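Putative D-arabinose 5-phosphate isomerase (Klebsiella pneumoniae subsp. pneumoniae, PDB 3K2V) probably interconverts D-arabinose 5-phosphate and D-ribulose 5-phosphate, the part present here being its CBS-domain pair, which binds the nucleotide sugar CMP-Kdo. Local coordinates at residues 27-30 against 31-34; 53-56 against 57-61; 79-82 against 83-86; 94-97 against 98-101. All coordinates share one frame; numbering follows the deposited sequence. Where two conformers were deposited one is given.

Contact 1 (27-30 against 31-34)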
# COMPACT_ATOMS: atom_id res chain seq x y z
N LEU A 27 -0.04 -19.03 -12.66
CA LEU A 27 -0.01 -20.49 -12.44
C LEU A 27 1.30 -20.92 -11.78
O LEU A 27 1.47 -22.08 -11.45
CB LEU A 27 -0.25 -21.26 -13.74
CG LEU A 27 -1.65 -21.12 -14.33
CD1 LEU A 27 -1.79 -21.99 -15.57
CD2 LEU A 27 -2.73 -21.46 -13.29
N LEU A 28 2.21 -19.98 -11.54
CA LEU A 28 3.47 -20.31 -10.85
C LEU A 28 3.26 -20.44 -9.35
O LEU A 28 2.35 -19.83 -8.76
CB LEU A 28 4.52 -19.23 -11.11
CG LEU A 28 4.96 -19.01 -12.57
CD1 LEU A 28 5.86 -17.76 -12.61
CD2 LEU A 28 5.64 -20.24 -13.14
N ARG A 29 4.14 -21.23 -8.73
CA ARG A 29 4.20 -21.33 -7.28
C ARG A 29 4.88 -20.08 -6.72
O ARG A 29 5.89 -19.62 -7.26
CB ARG A 29 4.99 -22.58 -6.86
CG ARG A 29 4.29 -23.86 -7.22
CD ARG A 29 5.13 -25.09 -6.96
NE ARG A 29 6.31 -25.17 -7.81
CZ ARG A 29 6.34 -25.64 -9.05
NH1 ARG A 29 7.49 -25.67 -9.69
NH2 ARG A 29 5.25 -26.09 -9.67
N VAL A 30 4.35 -19.55 -5.62
CA VAL A 30 4.94 -18.35 -5.00
C VAL A 30 6.42 -18.55 -4.62
O VAL A 30 7.20 -17.60 -4.65
CB VAL A 30 4.10 -17.79 -3.84
CG1 VAL A 30 2.74 -17.32 -4.35
CG2 VAL A 30 3.94 -18.79 -2.70
N ASN A 31 6.81 -19.78 -4.32
CA ASN A 31 8.21 -20.12 -4.04
C ASN A 31 9.16 -19.55 -5.10
O ASN A 31 10.28 -19.15 -4.80
CB ASN A 31 8.38 -21.64 -4.06
CG ASN A 31 9.62 -22.08 -3.36
OD1 ASN A 31 9.95 -21.59 -2.28
ND2 ASN A 31 10.29 -23.03 -3.92
N ASP A 32 8.72 -19.58 -6.35
CA ASP A 32 9.56 -19.23 -7.46
C ASP A 32 9.50 -17.76 -7.82
O ASP A 32 10.20 -17.34 -8.72
CB ASP A 32 9.19 -20.10 -8.67
CG ASP A 32 9.37 -21.60 -8.37
OD1 ASP A 32 10.23 -21.95 -7.54
OD2 ASP A 32 8.63 -22.44 -8.92
N ILE A 33 8.67 -16.98 -7.13
CA ILE A 33 8.63 -15.55 -7.39
C ILE A 33 8.81 -14.68 -6.15
O ILE A 33 8.99 -13.49 -6.27
CB ILE A 33 7.35 -15.13 -8.13
CG1 ILE A 33 6.08 -15.35 -7.32
CG2 ILE A 33 7.19 -15.91 -9.43
CD1 ILE A 33 4.91 -15.77 -8.29
N MSE A 34 8.78 -15.28 -4.97
CA MSE A 34 8.90 -14.54 -3.74
C MSE A 34 10.29 -13.93 -3.53
O MSE A 34 11.30 -14.43 -4.06
CB MSE A 34 8.56 -15.43 -2.55
CG MSE A 34 9.57 -16.51 -2.28
SE MSE A 34 8.95 -17.70 -0.91
CE MSE A 34 10.45 -18.83 -0.78
O HOH W 1 8.73 -24.81 -6.11
O HOH W 2 6.31 -22.35 -10.14
O HOH W 3 10.30 -24.85 -8.94
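Arg29 and Asp32 carry the charged part of this short turn. A bend at chi3 (-66°) brings the Arg29 guanidinium alongside Asp32, the two side chains pointing the same way, yet the guanidinium and carboxylate planes stand 86° apart, and the salt bridge from Arg29 NH1 to Asp32 OD2 is long at 3.5 Å. One water accepts from Arg29 NH1 and donates to Asp32 OD2, while another, lying over a guanidinium face, accepts from Arg29 N and donates to the same OD2 at 2.6 Å. A third accepts from Arg29 NE and Asn31 ND2; three waters thus supplement a long ion pair on this exposed side. Backbone bonds make the turn itself, a 3-10 turn in the loop between helix 21-25 and strand 42-43, closed by one i+4 bond: Asp32 N reaches Arg29 O at 3.0 Å, and Val30 O accepts from both Ile33 N at 2.9 Å and Met34 N at 2.8 Å. Met34 N comes almost in line with the C=O bond, Ile33 N from well above the carbonyl plane. Apolar contact is slight within the turn, Leu28 CD1 meeting Ile33 CG2 at 3.9 Å. Val30 instead packs inward on Ala117, Val131 and Val141.

Contact 2 (53-56 against 57-61); sequences LLEI and TRKNL. With CMK (cytidine 5'-monophosphate 3-deoxy-beta-D-gulo-oct-2-ulo-pyranosonic acid), chain G.
Leu54 lays its branched end against the guanidinium of Arg58, in one of the two deposited conformers of that arginine, with CD1 3.3 Å above one face, offset toward the rim. Leu54 CG lies anti to the backbone N (chi1 180°), which sends the isobutyl group along the helix to the extended arginine. One residue on, Glu55 and Lys59 form a second i to i+4 pair. Lys59 bends at chi2 and chi4 to bring NZ 2.6 Å from Glu55 OE2, above the carboxylate plane, in a hydrogen-bonded salt bridge. OE2 also accepts from His42 N, and NZ donates to the carbonyls of Asp38 and Ile40, tying helix 49-59 to the loop before strand 42-43 and to that strand. Thr57, whose N bonds to Leu53 O, faces the dimer interface, where its OG1 pairs with Arg83 NH2 of the second subunit. The helix ends at Asn60, whose positive phi (66°) breaks the spiral after Asn60 N has bonded to Ile56 O at 3.1 Å. Asn60 OD1 accepts from O7 of the bound CMP-Kdo at 2.6 Å. The helix terminus thus contributes a neutral amide acceptor for a sugar hydroxyl, while the separate backbone partners of Glu55 and Lys59 probably steady both charges.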
# COMPACT_ATOMS: atom_id res chain seq x y z
N LEU A 53 10.67 1.28 10.33
CA LEU A 53 10.40 2.13 9.17
C LEU A 53 11.56 2.16 8.18
O LEU A 53 11.33 2.14 6.97
CB LEU A 53 10.04 3.56 9.60
CG LEU A 53 8.79 3.67 10.45
CD1 LEU A 53 8.52 5.18 10.75
CD2 LEU A 53 7.54 3.03 9.80
N LEU A 54 12.79 2.18 8.68
CA LEU A 54 13.95 2.15 7.82
C LEU A 54 13.97 0.84 7.01
O LEU A 54 14.28 0.84 5.79
CB LEU A 54 15.23 2.33 8.64
CG LEU A 54 16.53 2.31 7.83
CD1 LEU A 54 16.53 3.46 6.81
CD2 LEU A 54 17.76 2.35 8.75
N GLU A 55 13.63 -0.26 7.65
CA GLU A 55 13.64 -1.57 7.00
C GLU A 55 12.57 -1.61 5.92
O GLU A 55 12.84 -2.09 4.81
CB GLU A 55 13.45 -2.70 8.01
CG GLU A 55 13.43 -4.14 7.42
CD GLU A 55 14.79 -4.68 6.97
OE1 GLU A 55 15.81 -3.95 7.09
OE2 GLU A 55 14.85 -5.86 6.50
N ILE A 56 11.38 -1.06 6.23
CA ILE A 56 10.30 -0.95 5.25
C ILE A 56 10.78 -0.16 4.04
O ILE A 56 10.59 -0.60 2.89
CB ILE A 56 9.01 -0.30 5.83
CG1 ILE A 56 8.36 -1.20 6.87
CG2 ILE A 56 8.01 0.04 4.68
CD1 ILE A 56 7.12 -0.54 7.61
N THR A 57 11.41 0.99 4.28
CA THR A 57 11.88 1.82 3.18
C THR A 57 12.91 1.10 2.33
O THR A 57 12.82 1.09 1.10
CB THR A 57 12.47 3.14 3.70
OG1 THR A 57 11.48 3.81 4.48
CG2 THR A 57 12.90 4.01 2.54
N ARG A 58 13.88 0.47 2.98
CA ARG A 58 14.94 -0.17 2.24
C ARG A 58 14.50 -1.36 1.41
O ARG A 58 15.01 -1.54 0.32
CB ARG A 58 16.09 -0.54 3.16
CG ARG A 58 16.86 0.69 3.46
CD ARG A 58 17.71 0.55 4.65
NE ARG A 58 18.55 1.73 4.75
CZ ARG A 58 19.52 1.86 5.65
NH1 ARG A 58 19.76 0.85 6.49
NH2 ARG A 58 20.24 2.98 5.68
N LYS A 59 13.54 -2.14 1.88
CA LYS A 59 13.17 -3.36 1.14
C LYS A 59 12.03 -3.14 0.16
O LYS A 59 11.75 -4.01 -0.68
CB LYS A 59 12.90 -4.53 2.10
CG LYS A 59 14.04 -4.83 3.09
CD LYS A 59 15.41 -5.01 2.46
CE LYS A 59 16.53 -5.30 3.48
NZ LYS A 59 16.30 -6.47 4.37
N ASN A 60 11.41 -1.97 0.25
CA ASN A 60 10.54 -1.45 -0.78
C ASN A 60 9.23 -2.24 -1.03
O ASN A 60 8.66 -2.21 -2.13
CB ASN A 60 11.36 -1.31 -2.08
CG ASN A 60 10.73 -0.37 -3.04
OD1 ASN A 60 10.22 0.68 -2.66
ND2 ASN A 60 10.72 -0.76 -4.31
N LEU A 61 8.74 -2.92 0.00
CA LEU A 61 7.52 -3.70 -0.08
C LEU A 61 6.36 -3.12 0.76
O LEU A 61 5.30 -3.75 0.87
CB LEU A 61 7.81 -5.11 0.42
CG LEU A 61 8.87 -5.87 -0.36
CD1 LEU A 61 9.13 -7.18 0.31
CD2 LEU A 61 8.43 -6.09 -1.80
N1C CMK G . 1.88 8.79 -5.96
C2C CMK G . 1.48 9.66 -7.03
N3C CMK G . 0.27 9.44 -7.67
C4C CMK G . -0.56 8.37 -7.29
C5C CMK G . -0.19 7.52 -6.26
C6C CMK G . 1.04 7.72 -5.61
O2C CMK G . 2.19 10.61 -7.38
N4C CMK G . -1.72 8.21 -7.94
C1' CMK G . 3.19 9.01 -5.26
C2' CMK G . 3.09 9.01 -3.71
O2' CMK G . 2.71 10.30 -3.19
C3' CMK G . 4.51 8.63 -3.31
C4' CMK G . 5.07 7.82 -4.51
O4' CMK G . 4.12 7.96 -5.61
O3' CMK G . 5.28 9.83 -3.10
C5' CMK G . 4.97 6.29 -4.24
O5' CMK G . 3.60 5.92 -3.81
PA CMK G . 3.45 4.87 -2.58
O1A CMK G . 3.89 5.76 -1.38
O2A CMK G . 2.07 4.34 -2.47
O6 CMK G . 5.59 1.60 -2.93
C2 CMK G . 5.20 2.72 -2.06
O2 CMK G . 4.56 3.71 -2.93
C3 CMK G . 4.21 2.22 -1.01
C4 CMK G . 4.75 1.01 -0.27
O4 CMK G . 3.75 0.57 0.66
C5 CMK G . 5.13 -0.11 -1.25
C6 CMK G . 6.18 0.47 -2.21
C7 CMK G . 6.92 -0.44 -3.23
C1 CMK G . 6.38 3.39 -1.31
O1X CMK G . 6.26 4.61 -1.12
O1Y CMK G . 7.33 2.68 -0.89
O5 CMK G . 3.98 -0.52 -1.97
C8 CMK G . 6.04 -1.05 -4.31
O8 CMK G . 6.82 -1.20 -5.52
O7 CMK G . 7.93 0.33 -3.90
O HOH W 4 9.68 -3.26 2.76

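Contact 3 (79-82 against 83-86); sequences DGDL and RRVF. With CMK (cytidine 5'-monophosphate 3-deoxy-beta-D-gulo-oct-2-ulo-pyranosonic acid), chain C.
Arg84 and Arg83 both turn a guanidinium face to the backbone carbonyl of Gly80, whose O lies 3.4 Å above the centre of the Arg84 group and 4.0 Å above that of Arg83. Around the edge of Arg84, in its plane, sit Asp81 OD1, the ligand phosphate oxygen O1A and a water. Arg84 NH2 donates to Asp81 OD1 at 2.9 Å in a nearly straight salt-bridge bond (170°), although it meets the carboxylate from above, the two planes being 80° apart. The water adds a second link, donating to OD1 and accepting from Arg84 NE. Arg84 bends at chi3 (-79°), folding its guanidinium back over the first turn of helix 79-86. This helix follows strand 73-78 in the first CBS domain, and its N-terminal turn forms one wall of the CMP-Kdo site. Asp81 grips the ribose: OD1 accepts from O3' and OD2 from O2', each at 2.7 Å. The same OD2 also accepts from Thr78 N, which helps to orient the carboxylate. On the Kdo sugar, carboxylate oxygen O1Y receives Arg83 NH1 and Arg84 NH1, both at 2.8 Å; at the phosphate, Arg84 NH2 donates to O1A at 2.9 Å. Arg83 also spans the dimer interface, its NE forming a salt bridge with Asp79 OD1 of the second subunit and its NH2 bonding to Thr57 OG1 there.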
# COMPACT_ATOMS: atom_id res chain seq x y z
N ASP A 79 2.69 0.12 6.19
CA ASP A 79 2.48 1.57 6.13
C ASP A 79 1.08 1.96 6.62
O ASP A 79 0.90 2.96 7.29
CB ASP A 79 2.71 2.09 4.71
CG ASP A 79 4.19 2.06 4.30
OD1 ASP A 79 5.08 1.97 5.18
OD2 ASP A 79 4.47 2.11 3.07
N GLY A 80 0.07 1.14 6.30
CA GLY A 80 -1.27 1.36 6.83
C GLY A 80 -1.32 1.33 8.36
O GLY A 80 -2.05 2.10 8.98
N ASP A 81 -0.60 0.40 8.96
CA ASP A 81 -0.50 0.31 10.41
C ASP A 81 0.06 1.59 11.04
O ASP A 81 -0.39 2.00 12.11
CB ASP A 81 0.34 -0.89 10.83
CG ASP A 81 -0.33 -2.22 10.51
OD1 ASP A 81 -1.58 -2.31 10.55
OD2 ASP A 81 0.40 -3.19 10.23
N LEU A 82 1.04 2.21 10.38
CA LEU A 82 1.62 3.47 10.86
C LEU A 82 0.55 4.55 10.91
O LEU A 82 0.41 5.26 11.91
CB LEU A 82 2.80 3.93 10.02
CG LEU A 82 3.46 5.22 10.48
CD1 LEU A 82 4.06 5.04 11.89
CD2 LEU A 82 4.55 5.69 9.48
N ARG A 83 -0.24 4.66 9.84
CA ARG A 83 -1.35 5.61 9.85
C ARG A 83 -2.30 5.36 11.01
O ARG A 83 -2.69 6.28 11.72
CB ARG A 83 -2.10 5.59 8.49
CG ARG A 83 -3.46 6.27 8.54
CD ARG A 83 -4.13 6.34 7.21
NE ARG A 83 -3.99 5.12 6.48
CZ ARG A 83 -4.74 4.05 6.65
NH1 ARG A 83 -4.50 3.03 5.90
NH2 ARG A 83 -5.74 4.02 7.55
N ARG A 84 -2.64 4.09 11.23
CA ARG A 84 -3.57 3.77 12.29
C ARG A 84 -2.98 4.05 13.67
O ARG A 84 -3.66 4.66 14.49
CB ARG A 84 -4.05 2.32 12.21
CG ARG A 84 -5.07 2.11 11.09
CD ARG A 84 -5.63 0.68 11.11
NE ARG A 84 -4.67 -0.19 10.48
CZ ARG A 84 -4.50 -0.34 9.17
NH1 ARG A 84 -5.29 0.29 8.31
NH2 ARG A 84 -3.54 -1.14 8.71
N VAL A 85 -1.70 3.76 13.89
CA VAL A 85 -1.16 4.01 15.23
C VAL A 85 -0.88 5.51 15.48
O VAL A 85 -0.93 5.97 16.62
CB VAL A 85 0.06 3.15 15.56
CG1 VAL A 85 -0.32 1.65 15.46
CG2 VAL A 85 1.25 3.46 14.68
N PHE A 86 -0.67 6.27 14.40
CA PHE A 86 -0.45 7.72 14.48
C PHE A 86 -1.63 8.51 15.02
O PHE A 86 -1.46 9.63 15.52
CB PHE A 86 -0.07 8.25 13.07
CG PHE A 86 0.48 9.64 13.07
CD1 PHE A 86 1.81 9.88 13.33
CD2 PHE A 86 -0.33 10.71 12.77
CE1 PHE A 86 2.33 11.16 13.32
CE2 PHE A 86 0.17 11.98 12.74
CZ PHE A 86 1.50 12.22 13.01
N1C CMK C . -1.59 -7.71 7.43
C2C CMK C . -1.41 -9.02 7.90
N3C CMK C . -0.66 -9.89 7.10
C4C CMK C . -0.15 -9.55 5.86
C5C CMK C . -0.33 -8.24 5.39
C6C CMK C . -1.06 -7.33 6.18
O2C CMK C . -1.85 -9.40 8.99
N4C CMK C . 0.54 -10.50 5.20
C1' CMK C . -2.38 -6.75 8.28
C2' CMK C . -1.68 -5.40 8.44
O2' CMK C . -0.78 -5.48 9.56
C3' CMK C . -2.86 -4.47 8.71
C4' CMK C . -4.01 -5.12 7.91
O4' CMK C . -3.59 -6.51 7.58
O3' CMK C . -3.18 -4.48 10.09
C5' CMK C . -4.25 -4.47 6.56
O5' CMK C . -3.03 -4.37 5.78
PA CMK C . -2.71 -2.91 5.09
O1A CMK C . -2.43 -1.93 6.17
O2A CMK C . -1.56 -3.04 4.14
O6 CMK C . -5.50 -1.53 2.73
C2 CMK C . -4.61 -1.29 3.85
O2 CMK C . -4.10 -2.59 4.28
C3 CMK C . -3.50 -0.34 3.37
C4 CMK C . -4.02 0.88 2.59
O4 CMK C . -2.90 1.65 2.06
C5 CMK C . -4.98 0.48 1.48
C6 CMK C . -6.08 -0.34 2.13
C7 CMK C . -7.09 -0.87 1.12
C1 CMK C . -5.37 -0.77 5.09
O1X CMK C . -6.14 -1.59 5.63
O1Y CMK C . -5.14 0.38 5.51
O5 CMK C . -4.31 -0.29 0.46
C8 CMK C . -8.28 -1.54 1.83
O8 CMK C . -9.05 -2.21 0.84
O7 CMK C . -7.58 0.22 0.35
O HOH W 5 -3.15 -1.41 12.89

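Contact 4 (94-97 against 98-101)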
# COMPACT_ATOMS: atom_id res chain seq x y z
N ASP A 94 9.39 7.62 19.54
CA ASP A 94 10.28 6.67 20.22
C ASP A 94 9.57 5.37 20.63
O ASP A 94 10.09 4.63 21.45
CB ASP A 94 11.04 7.34 21.39
CG ASP A 94 10.13 8.00 22.35
OD1 ASP A 94 9.04 7.40 22.60
OD2 ASP A 94 10.46 9.13 22.83
N ALA A 95 8.45 5.04 19.98
CA ALA A 95 7.80 3.73 20.17
C ALA A 95 8.67 2.53 19.78
O ALA A 95 9.56 2.62 18.91
CB ALA A 95 6.47 3.67 19.38
N SER A 96 8.43 1.40 20.42
CA SER A 96 9.06 0.15 20.03
C SER A 96 8.16 -0.53 19.01
O SER A 96 6.97 -0.24 18.97
CB SER A 96 9.23 -0.74 21.25
OG SER A 96 8.01 -1.36 21.57
N ILE A 97 8.72 -1.40 18.17
CA ILE A 97 7.92 -2.13 17.19
C ILE A 97 6.99 -3.13 17.87
O ILE A 97 5.87 -3.33 17.42
CB ILE A 97 8.77 -2.81 16.07
CG1 ILE A 97 7.90 -3.07 14.83
CG2 ILE A 97 9.48 -4.11 16.58
CD1 ILE A 97 7.19 -1.85 14.21
N ALA A 98 7.44 -3.70 18.97
CA ALA A 98 6.68 -4.73 19.70
C ALA A 98 5.34 -4.16 20.21
O ALA A 98 4.34 -4.86 20.31
CB ALA A 98 7.49 -5.24 20.90
N ASP A 99 5.32 -2.88 20.50
CA ASP A 99 4.11 -2.28 21.03
C ASP A 99 3.07 -1.90 19.98
O ASP A 99 1.91 -1.74 20.32
CB ASP A 99 4.50 -1.06 21.86
CG ASP A 99 5.27 -1.45 23.11
OD1 ASP A 99 5.27 -2.66 23.54
OD2 ASP A 99 5.90 -0.53 23.67
N VAL A 100 3.48 -1.76 18.72
CA VAL A 100 2.58 -1.30 17.67
C VAL A 100 2.37 -2.28 16.51
O VAL A 100 1.52 -2.04 15.65
CB VAL A 100 3.00 0.07 17.12
CG1 VAL A 100 3.01 1.11 18.25
CG2 VAL A 100 4.37 0.03 16.37
N MSE A 101 3.13 -3.37 16.48
CA MSE A 101 2.98 -4.36 15.41
C MSE A 101 1.63 -5.07 15.46
O MSE A 101 1.01 -5.17 16.52
CB MSE A 101 4.07 -5.42 15.54
CG MSE A 101 3.97 -6.26 16.76
SE MSE A 101 5.48 -7.51 16.91
CE MSE A 101 5.00 -8.31 18.60
O HOH W 6 6.35 1.46 22.39
O HOH W 7 8.67 -2.77 24.07
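Ala95 opens the contact by resting its methyl CB 4.4 Å from Val100 CG1, a loose apolar approach; its backbone bonds to Leu49. Ser96, next along, is the N-cap of the short, weakly bonded helix 97-100. In one of its two deposited conformers its OG, placed between the backbone N and the carbonyl carbon (chi1 78°), accepts from Asp99 N at 3.3 Å, while the bond from Asp99 N to Ser96 O is weak. The carboxylate of Asp99 lies beside the same hydroxyl. One water accepts from Ser96 N; a second bonds, in that same conformer, to Ser96 OG at 2.9 Å and weakly to Asp99 OD1. Ile97 O accepts from Val100 N at 3.1 Å and from Met101 N at 2.9 Å. The Ile97 side chain meets that of Val100 at about a right angle, Ile97 CD1 to Val100 CG2 4.0 Å, and continues inward to Leu49, Ala52, Ile66 and Phe77. The turn therefore joins the segment after helix 79-86 to the sheet and helix of the first CBS domain. The serine hydroxyl supplies an acceptor for one first-turn N-H group, and a carboxylate near that turn may be mildly favourable.

How the contacts relate
From the N terminus the four contacts come in series, each within one continuous stretch of chain: turns in contacts 1 and 4, helix in contacts 2 and 3. None nests in or crosses another. Contact 1 closes the turn before strand 42-43 and stands apart, on the side of the chain's centre opposite contacts 3 and 4; its centre is about 29 Å from that of contact 3. Contact 2 ends helix 49-59, and contact 3 forms helix 79-86. These two touch through Ile56 CG2 and Asp79 OD1, 3.5 Å apart, and both reach the second subunit. Contact 4 turns the chain toward strand 102-103 and meets contact 3 where Val85 CG1 approaches Val100 CB at 4.0 Å. Contact 3 thus bridges contacts 2 and 4.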